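Putative alpha-N-acetylgalactosaminidase (PDB 3CC1) probably hydrolyses terminal alpha-linked N-acetylgalactosamine residues from its substrates. Local coordinates at residues Arg204-Cys209 against Met213-Ser218; His228-Asn233 against Asp246-Tyr251; Leu277-Ile282 against Leu321-Glu326; Glu335-Ile340 against Asn399-Ser404. One frame throughout, in Å; residues are numbered along the deposited sequence.

Interaction 1 (Arg204-Cys209 against Met213-Ser218); sequences RAIQAC and MVLSLS. With PEG (di(hydroxyethyl)ether), chain L; SO4 (sulfate ion), chain C.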
loop_
_atom_site.group_PDB
_atom_site.type_symbol
_atom_site.label_atom_id
_atom_site.label_comp_id
_atom_site.label_asym_id
_atom_site.label_seq_id
_atom_site.Cartn_x
_atom_site.Cartn_y
_atom_site.Cartn_z
ATOM N N ARG A 204 19.920 -31.531 11.439
ATOM C CA ARG A 204 20.418 -32.739 12.065
ATOM C C ARG A 204 21.770 -33.163 11.513
ATOM O O ARG A 204 22.627 -33.641 12.260
ATOM C CB ARG A 204 19.408 -33.874 11.904
ATOM C CG ARG A 204 18.205 -33.655 12.760
ATOM C CD ARG A 204 17.387 -34.909 12.892
ATOM N NE ARG A 204 16.527 -35.074 11.734
ATOM C CZ ARG A 204 15.246 -34.728 11.715
ATOM N NH1 ARG A 204 14.687 -34.198 12.790
ATOM N NH2 ARG A 204 14.530 -34.899 10.611
ATOM N N ALA A 205 21.944 -32.981 10.201
ATOM C CA ALA A 205 23.177 -33.352 9.500
ATOM C C ALA A 205 24.337 -32.494 9.949
ATOM O O ALA A 205 25.402 -32.998 10.281
ATOM C CB ALA A 205 22.993 -33.248 7.958
ATOM N N ILE A 206 24.138 -31.185 9.978
ATOM C CA ILE A 206 25.223 -30.297 10.402
ATOM C C ILE A 206 25.571 -30.586 11.872
ATOM O O ILE A 206 26.725 -30.541 12.291
ATOM C CB ILE A 206 24.906 -28.808 10.119
ATOM C CG1 ILE A 206 26.182 -27.996 10.166
ATOM C CG2 ILE A 206 23.882 -28.232 11.100
ATOM C CD1 ILE A 206 26.025 -26.589 9.635
ATOM N N GLN A 207 24.564 -30.917 12.651
ATOM C CA GLN A 207 24.775 -31.185 14.074
ATOM C C GLN A 207 25.539 -32.491 14.278
ATOM O O GLN A 207 26.251 -32.644 15.249
ATOM C CB GLN A 207 23.455 -31.210 14.852
ATOM C CG GLN A 207 22.965 -29.801 15.283
ATOM N N ALA A 208 25.419 -33.419 13.348
ATOM C CA ALA A 208 26.057 -34.724 13.500
ATOM C C ALA A 208 27.434 -34.807 12.818
ATOM O O ALA A 208 28.096 -35.830 12.892
ATOM C CB ALA A 208 25.157 -35.807 12.960
ATOM N N CYS A 209 27.885 -33.747 12.159
ATOM C CA CYS A 209 29.037 -33.893 11.256
ATOM C C CYS A 209 30.393 -33.849 11.966
ATOM O O CYS A 209 31.440 -33.981 11.341
ATOM C CB CYS A 209 28.992 -32.820 10.174
ATOM S SG CYS A 209 29.564 -31.243 10.748
HETATM N N MSE A 213 30.249 -25.681 13.154
HETATM C CA MSE A 213 29.882 -25.153 11.862
HETATM C C MSE A 213 28.578 -24.352 11.933
HETATM O O MSE A 213 27.572 -24.827 12.447
HETATM C CB MSE A 213 29.767 -26.326 10.861
HETATM C CG MSE A 213 29.985 -25.928 9.412
HETATM SE SE MSE A 213 29.691 -27.334 8.112
HETATM C CE MSE A 213 31.149 -28.454 8.641
ATOM N N VAL A 214 28.603 -23.135 11.403
ATOM C CA VAL A 214 27.428 -22.273 11.433
ATOM C C VAL A 214 26.524 -22.592 10.236
ATOM O O VAL A 214 26.998 -22.780 9.117
ATOM C CB VAL A 214 27.816 -20.783 11.457
ATOM C CG1 VAL A 214 26.532 -19.892 11.305
ATOM C CG2 VAL A 214 28.574 -20.477 12.721
ATOM N N LEU A 215 25.235 -22.705 10.509
ATOM C CA LEU A 215 24.239 -22.912 9.486
ATOM C C LEU A 215 23.433 -21.647 9.312
ATOM O O LEU A 215 22.877 -21.102 10.256
ATOM C CB LEU A 215 23.288 -24.051 9.850
ATOM C CG LEU A 215 22.210 -24.338 8.781
ATOM C CD1 LEU A 215 22.891 -24.754 7.482
ATOM C CD2 LEU A 215 21.219 -25.392 9.302
ATOM N N SER A 216 23.351 -21.189 8.080
ATOM C CA SER A 216 22.537 -20.048 7.765
ATOM C C SER A 216 21.505 -20.467 6.739
ATOM O O SER A 216 21.835 -21.108 5.731
ATOM C CB SER A 216 23.450 -18.975 7.216
ATOM O OG SER A 216 22.702 -17.864 6.821
ATOM N N LEU A 217 20.249 -20.151 7.012
ATOM C CA LEU A 217 19.169 -20.533 6.113
ATOM C C LEU A 217 18.652 -19.299 5.356
ATOM O O LEU A 217 19.440 -18.589 4.695
ATOM C CB LEU A 217 18.067 -21.259 6.872
ATOM C CG LEU A 217 18.561 -22.597 7.462
ATOM C CD1 LEU A 217 17.504 -23.221 8.310
ATOM C CD2 LEU A 217 19.053 -23.587 6.404
ATOM N N SER A 218 17.351 -19.035 5.407
ATOM C CA SER A 218 16.814 -17.868 4.660
ATOM C C SER A 218 15.743 -17.141 5.450
ATOM O O SER A 218 14.574 -17.254 5.153
ATOM C CB SER A 218 16.305 -18.289 3.259
ATOM O OG SER A 218 15.870 -17.154 2.517
HETATM C C1 PEG L . 29.333 -23.670 16.687
HETATM O O1 PEG L . 30.122 -22.807 15.851
HETATM C C2 PEG L . 28.237 -24.391 15.895
HETATM O O2 PEG L . 28.465 -25.817 15.891
HETATM C C3 PEG L . 27.450 -26.605 15.240
HETATM C C4 PEG L . 27.639 -28.077 15.607
HETATM O O4 PEG L . 28.454 -28.760 14.642
HETATM S S SO4 C . 16.187 -18.534 -0.658
HETATM O O1 SO4 C . 14.881 -18.842 -1.244
HETATM O O2 SO4 C . 17.301 -18.769 -1.613
HETATM O O3 SO4 C . 16.359 -19.496 0.436
HETATM O O4 SO4 C . 16.246 -17.170 -0.160
#

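Interaction 2 (His228-Asn233 against Asp246-Tyr251); sequences HHFKTN and DWSLLY. With SO4 (sulfate ion), chain F.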
loop_
_atom_site.group_PDB
_atom_site.type_symbol
_atom_site.label_atom_id
_atom_site.label_comp_id
_atom_site.label_asym_id
_atom_site.label_seq_id
_atom_site.Cartn_x
_atom_site.Cartn_y
_atom_site.Cartn_z
ATOM N N HIS A 228 6.530 -4.651 -3.940
ATOM C CA HIS A 228 5.282 -3.880 -4.069
ATOM C C HIS A 228 5.565 -2.575 -4.871
ATOM O O HIS A 228 4.710 -2.058 -5.586
ATOM C CB HIS A 228 4.681 -3.584 -2.672
ATOM C CG HIS A 228 4.143 -4.796 -1.965
ATOM N N HIS A 229 6.784 -2.055 -4.751
ATOM C CA HIS A 229 7.143 -0.755 -5.360
ATOM C C HIS A 229 8.007 -0.974 -6.592
ATOM O O HIS A 229 8.629 -2.027 -6.747
ATOM C CB HIS A 229 7.918 0.147 -4.348
ATOM N N PHE A 230 8.031 0.040 -7.446
ATOM C CA PHE A 230 9.106 0.225 -8.392
ATOM C C PHE A 230 8.976 -0.830 -9.485
ATOM O O PHE A 230 9.925 -1.213 -10.120
ATOM C CB PHE A 230 10.483 0.142 -7.693
ATOM C CG PHE A 230 10.753 1.262 -6.699
ATOM C CD1 PHE A 230 11.348 2.470 -7.125
ATOM C CD2 PHE A 230 10.440 1.104 -5.341
ATOM C CE1 PHE A 230 11.636 3.520 -6.205
ATOM C CE2 PHE A 230 10.708 2.146 -4.411
ATOM C CZ PHE A 230 11.305 3.359 -4.849
ATOM N N LYS A 231 7.742 -1.262 -9.651
ATOM C CA LYS A 231 7.341 -2.335 -10.573
ATOM C C LYS A 231 7.284 -1.828 -12.026
ATOM O O LYS A 231 6.728 -0.752 -12.281
ATOM C CB LYS A 231 5.936 -2.848 -10.140
ATOM C CG LYS A 231 5.880 -3.521 -8.751
ATOM C CD LYS A 231 4.471 -4.029 -8.414
ATOM C CE LYS A 231 3.492 -2.835 -8.282
ATOM N N THR A 232 7.929 -2.551 -12.924
ATOM C CA THR A 232 7.709 -2.416 -14.395
ATOM C C THR A 232 7.314 -3.778 -15.006
ATOM O O THR A 232 7.530 -4.791 -14.382
ATOM C CB THR A 232 8.957 -1.933 -15.125
ATOM O OG1 THR A 232 9.874 -3.024 -15.322
ATOM C CG2 THR A 232 9.625 -0.781 -14.346
ATOM N N ASN A 233 6.738 -3.810 -16.203
ATOM C CA ASN A 233 6.334 -5.116 -16.781
ATOM C C ASN A 233 7.542 -6.055 -16.926
ATOM O O ASN A 233 7.493 -7.219 -16.595
ATOM C CB ASN A 233 5.593 -4.936 -18.116
ATOM C CG ASN A 233 4.153 -4.432 -17.922
ATOM O OD1 ASN A 233 3.596 -4.565 -16.805
ATOM N ND2 ASN A 233 3.543 -3.828 -18.996
ATOM N N ASP A 246 21.139 -0.346 -5.778
ATOM C CA ASP A 246 20.089 0.484 -6.361
ATOM C C ASP A 246 19.211 1.024 -5.268
ATOM O O ASP A 246 18.803 0.297 -4.365
ATOM C CB ASP A 246 19.231 -0.285 -7.364
ATOM C CG ASP A 246 18.272 0.636 -8.130
ATOM O OD1 ASP A 246 17.131 0.851 -7.637
ATOM O OD2 ASP A 246 18.646 1.116 -9.237
ATOM N N TRP A 247 18.961 2.320 -5.326
ATOM C CA TRP A 247 18.194 2.968 -4.262
ATOM C C TRP A 247 16.823 2.339 -4.073
ATOM O O TRP A 247 16.315 2.261 -2.962
ATOM C CB TRP A 247 18.033 4.466 -4.503
ATOM C CG TRP A 247 17.120 5.101 -3.504
ATOM C CD1 TRP A 247 15.900 5.620 -3.739
ATOM C CD2 TRP A 247 17.361 5.255 -2.095
ATOM N NE1 TRP A 247 15.364 6.112 -2.571
ATOM C CE2 TRP A 247 16.227 5.878 -1.541
ATOM C CE3 TRP A 247 18.410 4.918 -1.256
ATOM C CZ2 TRP A 247 16.127 6.197 -0.184
ATOM C CZ3 TRP A 247 18.303 5.246 0.109
ATOM C CH2 TRP A 247 17.176 5.862 0.617
ATOM N N SER A 248 16.196 1.884 -5.150
ATOM C CA SER A 248 14.860 1.356 -5.006
ATOM C C SER A 248 14.843 0.130 -4.085
ATOM O O SER A 248 13.909 -0.059 -3.291
ATOM C CB SER A 248 14.229 0.997 -6.364
ATOM O OG SER A 248 14.913 -0.129 -6.889
ATOM N N LEU A 249 15.899 -0.668 -4.130
ATOM C CA LEU A 249 16.005 -1.821 -3.217
ATOM C C LEU A 249 16.317 -1.400 -1.776
ATOM O O LEU A 249 15.822 -1.996 -0.802
ATOM C CB LEU A 249 17.052 -2.791 -3.736
ATOM C CG LEU A 249 16.784 -3.332 -5.165
ATOM C CD1 LEU A 249 18.033 -4.061 -5.641
ATOM C CD2 LEU A 249 15.582 -4.237 -5.110
ATOM N N LEU A 250 17.189 -0.410 -1.622
ATOM C CA LEU A 250 17.513 0.072 -0.255
ATOM C C LEU A 250 16.273 0.699 0.384
ATOM O O LEU A 250 15.893 0.382 1.530
ATOM C CB LEU A 250 18.703 1.050 -0.298
ATOM C CG LEU A 250 19.232 1.602 1.010
ATOM C CD1 LEU A 250 19.404 0.540 2.130
ATOM C CD2 LEU A 250 20.571 2.391 0.740
ATOM N N TYR A 251 15.605 1.555 -0.371
ATOM C CA TYR A 251 14.364 2.155 0.086
ATOM C C TYR A 251 13.393 1.072 0.558
ATOM O O TYR A 251 12.828 1.181 1.634
ATOM C CB TYR A 251 13.675 2.949 -1.016
ATOM C CG TYR A 251 12.370 3.555 -0.597
ATOM C CD1 TYR A 251 12.335 4.789 -0.003
ATOM C CD2 TYR A 251 11.174 2.906 -0.819
ATOM C CE1 TYR A 251 11.146 5.368 0.385
ATOM C CE2 TYR A 251 9.979 3.469 -0.466
ATOM C CZ TYR A 251 9.963 4.712 0.155
ATOM O OH TYR A 251 8.788 5.335 0.555
HETATM S S SO4 F . 4.637 1.272 -9.179
HETATM O O1 SO4 F . 3.693 0.162 -9.396
HETATM O O2 SO4 F . 3.943 2.537 -8.953
HETATM O O3 SO4 F . 5.446 1.368 -10.405
HETATM O O4 SO4 F . 5.468 1.007 -8.000
#

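Interaction 3 (Leu277-Ile282 against Leu321-Glu326); sequences LGHIGI and LRDNDE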
loop_
_atom_site.group_PDB
_atom_site.type_symbol
_atom_site.label_atom_id
_atom_site.label_comp_id
_atom_site.label_asym_id
_atom_site.label_seq_id
_atom_site.Cartn_x
_atom_site.Cartn_y
_atom_site.Cartn_z
ATOM N N LEU A 277 29.352 -2.663 -2.036
ATOM C CA LEU A 277 30.260 -1.564 -1.825
ATOM C C LEU A 277 31.538 -1.759 -2.611
ATOM O O LEU A 277 31.907 -2.883 -2.976
ATOM C CB LEU A 277 30.584 -1.463 -0.328
ATOM C CG LEU A 277 29.481 -1.087 0.665
ATOM C CD1 LEU A 277 29.991 -1.186 2.093
ATOM C CD2 LEU A 277 28.901 0.278 0.367
ATOM N N GLY A 278 32.213 -0.643 -2.887
ATOM C CA GLY A 278 33.478 -0.679 -3.598
ATOM C C GLY A 278 33.318 -1.230 -4.991
ATOM O O GLY A 278 32.370 -0.934 -5.668
ATOM N N HIS A 279 34.300 -2.026 -5.404
ATOM C CA HIS A 279 34.391 -2.571 -6.767
ATOM C C HIS A 279 33.626 -3.902 -6.898
ATOM O O HIS A 279 33.996 -4.939 -6.335
ATOM C CB HIS A 279 35.867 -2.711 -7.161
ATOM C CG HIS A 279 36.099 -3.024 -8.618
ATOM N ND1 HIS A 279 37.310 -3.495 -9.081
ATOM C CD2 HIS A 279 35.287 -2.950 -9.700
ATOM C CE1 HIS A 279 37.239 -3.677 -10.393
ATOM N NE2 HIS A 279 36.018 -3.364 -10.796
ATOM N N ILE A 280 32.548 -3.830 -7.661
ATOM C CA ILE A 280 31.590 -4.913 -7.816
ATOM C C ILE A 280 31.287 -5.099 -9.287
ATOM O O ILE A 280 31.677 -4.277 -10.107
ATOM C CB ILE A 280 30.262 -4.639 -7.003
ATOM C CG1 ILE A 280 29.604 -3.325 -7.420
ATOM C CG2 ILE A 280 30.528 -4.649 -5.503
ATOM C CD1 ILE A 280 28.342 -2.933 -6.598
ATOM N N GLY A 281 30.603 -6.195 -9.616
ATOM C CA GLY A 281 30.124 -6.449 -10.955
ATOM C C GLY A 281 31.197 -6.856 -11.943
ATOM O O GLY A 281 31.019 -6.704 -13.148
ATOM N N ILE A 282 32.318 -7.376 -11.436
ATOM C CA ILE A 282 33.479 -7.700 -12.286
ATOM C C ILE A 282 33.119 -8.835 -13.248
ATOM O O ILE A 282 33.344 -8.728 -14.448
ATOM C CB ILE A 282 34.745 -7.990 -11.453
ATOM C CG1 ILE A 282 35.086 -6.761 -10.609
ATOM C CG2 ILE A 282 35.960 -8.341 -12.340
ATOM C CD1 ILE A 282 36.190 -6.967 -9.614
ATOM N N LEU A 321 37.780 -6.527 -2.259
ATOM C CA LEU A 321 38.429 -5.788 -1.172
ATOM C C LEU A 321 39.739 -5.121 -1.580
ATOM O O LEU A 321 40.071 -4.016 -1.089
ATOM C CB LEU A 321 38.670 -6.701 0.040
ATOM C CG LEU A 321 37.454 -7.043 0.912
ATOM C CD1 LEU A 321 37.800 -8.195 1.843
ATOM C CD2 LEU A 321 36.957 -5.826 1.697
ATOM N N ARG A 322 40.490 -5.786 -2.458
ATOM C CA ARG A 322 41.826 -5.342 -2.803
ATOM C C ARG A 322 41.778 -4.024 -3.542
ATOM O O ARG A 322 42.766 -3.295 -3.576
ATOM C CB ARG A 322 42.606 -6.373 -3.630
ATOM C CG ARG A 322 43.195 -7.494 -2.800
ATOM C CD ARG A 322 43.636 -8.647 -3.654
ATOM N NE ARG A 322 42.527 -9.250 -4.395
ATOM C CZ ARG A 322 42.686 -10.132 -5.373
ATOM N NH1 ARG A 322 43.881 -10.580 -5.671
ATOM N NH2 ARG A 322 41.646 -10.634 -6.016
ATOM N N ASP A 323 40.613 -3.697 -4.088
ATOM C CA ASP A 323 40.465 -2.450 -4.838
ATOM C C ASP A 323 39.849 -1.325 -4.011
ATOM O O ASP A 323 39.472 -0.291 -4.549
ATOM C CB ASP A 323 39.615 -2.681 -6.080
ATOM C CG ASP A 323 40.313 -3.544 -7.095
ATOM O OD1 ASP A 323 41.551 -3.568 -7.059
ATOM O OD2 ASP A 323 39.632 -4.186 -7.914
ATOM N N ASN A 324 39.722 -1.531 -2.708
ATOM C CA ASN A 324 39.108 -0.527 -1.830
ATOM C C ASN A 324 39.841 0.822 -1.921
ATOM O O ASN A 324 41.050 0.871 -2.127
ATOM C CB ASN A 324 39.163 -0.944 -0.361
ATOM C CG ASN A 324 38.044 -1.875 0.041
ATOM O OD1 ASN A 324 37.110 -2.130 -0.735
ATOM N ND2 ASN A 324 38.111 -2.360 1.286
ATOM N N ASP A 325 39.107 1.904 -1.746
ATOM C CA ASP A 325 39.737 3.209 -1.501
ATOM C C ASP A 325 39.662 3.515 -0.030
ATOM O O ASP A 325 39.143 2.724 0.749
ATOM C CB ASP A 325 39.089 4.340 -2.303
ATOM C CG ASP A 325 37.565 4.416 -2.136
ATOM O OD1 ASP A 325 36.959 3.650 -1.340
ATOM O OD2 ASP A 325 36.975 5.279 -2.806
ATOM N N GLU A 326 40.165 4.678 0.354
ATOM C CA GLU A 326 40.217 5.039 1.760
ATOM C C GLU A 326 38.791 5.169 2.297
ATOM O O GLU A 326 38.467 4.684 3.397
ATOM C CB GLU A 326 41.053 6.324 1.956
ATOM C CG GLU A 326 40.983 6.917 3.341
HETATM O O HOH W 1 36.326 -2.713 -3.340
#

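Interaction 4 (Glu335-Ile340 against Asn399-Ser404); sequences EGILSI and NVWDRS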
loop_
_atom_site.group_PDB
_atom_site.type_symbol
_atom_site.label_atom_id
_atom_site.label_comp_id
_atom_site.label_asym_id
_atom_site.label_seq_id
_atom_site.Cartn_x
_atom_site.Cartn_y
_atom_site.Cartn_z
ATOM N N GLU A 335 34.698 1.390 14.704
ATOM C CA GLU A 335 34.438 0.459 15.800
ATOM C C GLU A 335 33.114 0.775 16.478
ATOM O O GLU A 335 32.407 -0.117 16.959
ATOM C CB GLU A 335 35.612 0.418 16.799
ATOM N N GLY A 336 32.745 2.045 16.494
ATOM C CA GLY A 336 31.451 2.446 17.030
ATOM C C GLY A 336 30.270 1.833 16.298
ATOM O O GLY A 336 29.365 1.318 16.919
ATOM N N ILE A 337 30.300 1.884 14.973
ATOM C CA ILE A 337 29.248 1.274 14.135
ATOM C C ILE A 337 29.211 -0.251 14.281
ATOM O O ILE A 337 28.162 -0.860 14.379
ATOM C CB ILE A 337 29.451 1.662 12.618
ATOM C CG1 ILE A 337 29.265 3.181 12.431
ATOM C CG2 ILE A 337 28.583 0.844 11.684
ATOM C CD1 ILE A 337 27.868 3.789 12.870
ATOM N N LEU A 338 30.378 -0.870 14.230
ATOM C CA LEU A 338 30.474 -2.311 14.315
ATOM C C LEU A 338 30.002 -2.779 15.667
ATOM O O LEU A 338 29.389 -3.825 15.817
ATOM C CB LEU A 338 31.910 -2.772 14.081
ATOM C CG LEU A 338 32.504 -2.512 12.678
ATOM C CD1 LEU A 338 33.986 -2.998 12.628
ATOM C CD2 LEU A 338 31.594 -3.114 11.588
ATOM N N SER A 339 30.290 -1.979 16.679
ATOM C CA SER A 339 29.840 -2.329 18.000
ATOM C C SER A 339 28.292 -2.311 18.151
ATOM O O SER A 339 27.703 -3.108 18.900
ATOM C CB SER A 339 30.529 -1.417 18.992
ATOM O OG SER A 339 29.882 -1.567 20.221
ATOM N N ILE A 340 27.626 -1.447 17.402
ATOM C CA ILE A 340 26.148 -1.469 17.366
ATOM C C ILE A 340 25.689 -2.829 16.820
ATOM O O ILE A 340 24.867 -3.519 17.439
ATOM C CB ILE A 340 25.543 -0.280 16.554
ATOM C CG1 ILE A 340 25.934 1.030 17.223
ATOM C CG2 ILE A 340 24.033 -0.398 16.440
ATOM C CD1 ILE A 340 25.784 2.267 16.394
ATOM N N ASN A 399 27.621 12.122 16.930
ATOM C CA ASN A 399 27.569 11.572 15.577
ATOM C C ASN A 399 28.540 10.409 15.516
ATOM O O ASN A 399 29.741 10.592 15.621
ATOM C CB ASN A 399 27.969 12.661 14.573
ATOM C CG ASN A 399 27.986 12.168 13.113
ATOM O OD1 ASN A 399 28.236 11.019 12.823
ATOM N ND2 ASN A 399 27.767 13.090 12.194
ATOM N N VAL A 400 28.025 9.200 15.389
ATOM C CA VAL A 400 28.885 7.999 15.531
ATOM C C VAL A 400 29.892 7.903 14.383
ATOM O O VAL A 400 31.057 7.611 14.594
ATOM C CB VAL A 400 28.068 6.694 15.649
ATOM C CG1 VAL A 400 29.031 5.462 15.623
ATOM C CG2 VAL A 400 27.194 6.712 16.915
ATOM N N TRP A 401 29.446 8.207 13.161
ATOM C CA TRP A 401 30.329 8.062 12.005
ATOM C C TRP A 401 31.509 9.014 12.072
ATOM O O TRP A 401 32.623 8.646 11.751
ATOM C CB TRP A 401 29.586 8.227 10.702
ATOM C CG TRP A 401 28.875 6.980 10.319
ATOM C CD1 TRP A 401 27.550 6.752 10.352
ATOM C CD2 TRP A 401 29.483 5.799 9.823
ATOM N NE1 TRP A 401 27.273 5.480 9.905
ATOM C CE2 TRP A 401 28.445 4.875 9.553
ATOM C CE3 TRP A 401 30.803 5.429 9.561
ATOM C CZ2 TRP A 401 28.690 3.601 9.055
ATOM C CZ3 TRP A 401 31.037 4.136 9.054
ATOM C CH2 TRP A 401 29.986 3.260 8.815
ATOM N N ASP A 402 31.301 10.257 12.448
ATOM C CA ASP A 402 32.463 11.133 12.450
ATOM C C ASP A 402 32.992 11.413 13.856
ATOM O O ASP A 402 33.884 12.215 14.065
ATOM C CB ASP A 402 32.208 12.356 11.603
ATOM C CG ASP A 402 31.306 13.333 12.244
ATOM O OD1 ASP A 402 31.167 13.325 13.480
ATOM O OD2 ASP A 402 30.720 14.130 11.482
ATOM N N ARG A 403 32.458 10.665 14.801
ATOM C CA ARG A 403 32.944 10.643 16.174
ATOM C C ARG A 403 32.950 12.040 16.771
ATOM O O ARG A 403 33.926 12.437 17.390
ATOM C CB ARG A 403 34.362 10.077 16.242
ATOM C CG ARG A 403 34.525 8.709 15.594
ATOM C CD ARG A 403 35.981 8.314 15.393
ATOM N NE ARG A 403 36.099 7.245 14.379
ATOM N N SER A 404 31.914 12.821 16.546
ATOM C CA SER A 404 31.922 14.177 17.070
ATOM C C SER A 404 30.660 14.508 17.862
ATOM O O SER A 404 29.589 13.913 17.694
ATOM C CB SER A 404 32.138 15.188 15.941
ATOM O OG SER A 404 31.002 15.246 15.101
#

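Interaction 1 (Arg204-Cys209 against Met213-Ser218)
Ile206 on helix 196-208 and Met213 just before strand 214-216 show how the short alpha-to-beta connection of a beta-alpha-beta unit is closed mainly by apolar branches. Met213 is modelled as selenomethionine, and its side chain can be followed outward along the isoleucine. Its CB lies 3.9 Å from Ile206 CD1 and about as far from CG1. CG stays beside the same methyl, and SE then rides over the isoleucine branch, 4.0 Å from Ile206 CD1. A bend at the last torsion (chi3 -66°) turns the terminal methyl off this line towards Cys209, where CE meets SG at 3.8 Å. Ile206 is the buried member of the group. Its CG1 branch extends away from the helix, so that CD1 comes within 3.7 Å of Leu215 CB and equally close to the carbonyl O of Met213.

Polar groups engage partners beyond the contact. Met213 N donates to O2 of a bound di(hydroxyethyl)ether (3.3 Å, 163°), and Ser218 OG donates to O4 of a sulfate at 2.7 Å. That sulfate is also held by Arg190 of the second subunit. Strand 214-216 pairs with strand 180-184, the preceding strand of the same beta-alpha-beta unit, and Phe170 of helix 162-175 packs on Ile206.

With no hydrogen bond across it, the contact between the two segments is non-directional, so its specificity probably rests on how the branches fit; the pairing with strand 180-184 supplies the directional bonds of this strand.

Interaction 2 (His228-Asn233 against Asp246-Tyr251)
Phe230 and Tyr251 are brought together by different choices at the first torsion: Phe230 CG stands beside its own backbone N (chi1 -66°), while Tyr251 CG turns away from its N (chi1 178°) and carries the phenol out from helix 247-262 towards the loop. From the same helix Ser248 presents its CB to the phenylalanine. That carbon sits over one face of the ring, 3.5 Å from the ring centroid and displaced towards the CD1 side, a CH-pi contact. The tyrosine comes from another direction: Tyr251 CD2 approaches Phe230 CE2 at 3.7 Å, near the plane of the phenylalanine ring, with the two planes inclined at 67°.

The polar end of Ser248 turns back to its own helix. OG and the backbone N both reach Asp246 OD1, the latter at 2.9 Å, and they come from opposite faces of the carboxylate plane. Asp246 has two deposited conformers, so this grip holds for the one described; there OD2 pairs with Arg295. Tyr251 OH is bonded to Asp355. Phe230 N donates to O4 of a sulfate (2.8 Å), an ion that Glu354 N of the third subunit also binds.

With an alanine in place of Phe230, Ser248 CB would probably lose the ring face it rests on, and the Tyr251 ring would be left without the neighbour beside CD2.

Asp246 is the N-cap of helix 247-262, and a loop aromatic lies against that helix's first turn, close to where the third subunit packs on Phe230.

Interaction 3 (Leu277-Ile282 against Leu321-Glu326)
The backbones of Leu277-Ile282 and Leu321-Glu326 come closest at His279 and Asp323, whose CA atoms are 6.4 Å apart; no main-chain hydrogen bond joins the two segments, and the His279 backbone pairs instead with Glu320. His279 CG lies opposite its own N (chi1 -170°), which swings the imidazole towards the carboxylate, and ND1 donates to Asp323 OD2 at 2.7 Å along a nearly straight line (165°). The acceptor lies practically in the ring plane, whereas the ring nitrogen meets OD2 on its anti side and 26° out of the carboxylate plane. NE2 is bonded to Asp291, so two carboxylates fix the rotation of the ring, and Ile282 CD1 rests over one of its faces.

This His-carboxylate bond ties strand 279-280, which pairs antiparallel with strand 292-293, to the loop that follows strand 315-317, a strand of the parallel sheet of this TIM-barrel family. A bound triethylene glycol, probably from the crystallisation liquor, lies about 3 Å from the His279 side chain at nearest atoms.

A second link runs through water: it accepts from His279 N at 3.0 Å and donates to Asn324 OD1 at 2.8 Å. The other end of that amide, ND2, is bonded to Tyr37 of helix 28-41. At Gly278 a CB would come close to that OD1. Just after Asn324, Asp325 caps helix 326-332 and bonds to Thr328.

Interaction 4 (Glu335-Ile340 against Asn399-Ser404)
Ile337 lies across the indole of Trp401 with its CG1 branch above the centre of the six-membered ring, 3.4 Å from the centroid and 13° off the normal, a CH-pi contact. That CG1 stands beside its own backbone N (chi1 -65°), which lays the branch over the indole. Its other atoms spread over the same face. CG2 reaches towards CZ2 (3.8 Å), while CD1 passes on over the pyrrole side, 3.5 Å from Trp401 NE1. The same CD1 presses against Val400 CG1 at 3.4 Å, closer than ordinary van der Waals contact. Val400 CG1 also touches the backbone of Gly336, 3.9 Å from its C atom; a CB there would be crowded against this methyl, which glycine avoids.

Behind this layer, Trp401 NE1 is held by Asn306 of helix 298-310, which helps to fix the rotation of the indole, and Met426 of strand 424-431 packs on both Ile337 and Val400. Asn399 OD1 accepts from Asp402 N (3.2 Å, 165°), an Asx motif that shapes the turn carrying the tryptophan. A leucine in place of Trp401 is likely to strip Ile337 of its flat aromatic cover and leave Asn306 OD1 without the indole N-H.

Arg403 and Ser404 both face Asn399, so a G1 beta bulge closes the hairpin between strands 395-399 and 404-409. Its turn, set against helix 335-343, joins the C-terminal beta sandwich to the barrel region beside the glycol pocket that includes Gly336.

In the fold
Interactions 1, 2 and 3 are surface contacts within the barrel part of the chain; interaction 4 is partly buried and joins it to the C-terminal beta sandwich. Each holds different elements, and no two touch. Interaction 1, across the chain's centre from interactions 2 and 3, stays inside one beta-alpha-beta unit and has no hydrogen bond between its segments. Interactions 2 and 4 both set an aliphatic carbon over an aromatic face, the former beside a subunit boundary and the latter between domains. Interaction 3 relies on a histidine-carboxylate bond and a water; its nearest atoms are about 8 Å from those of both interaction 2 and interaction 4.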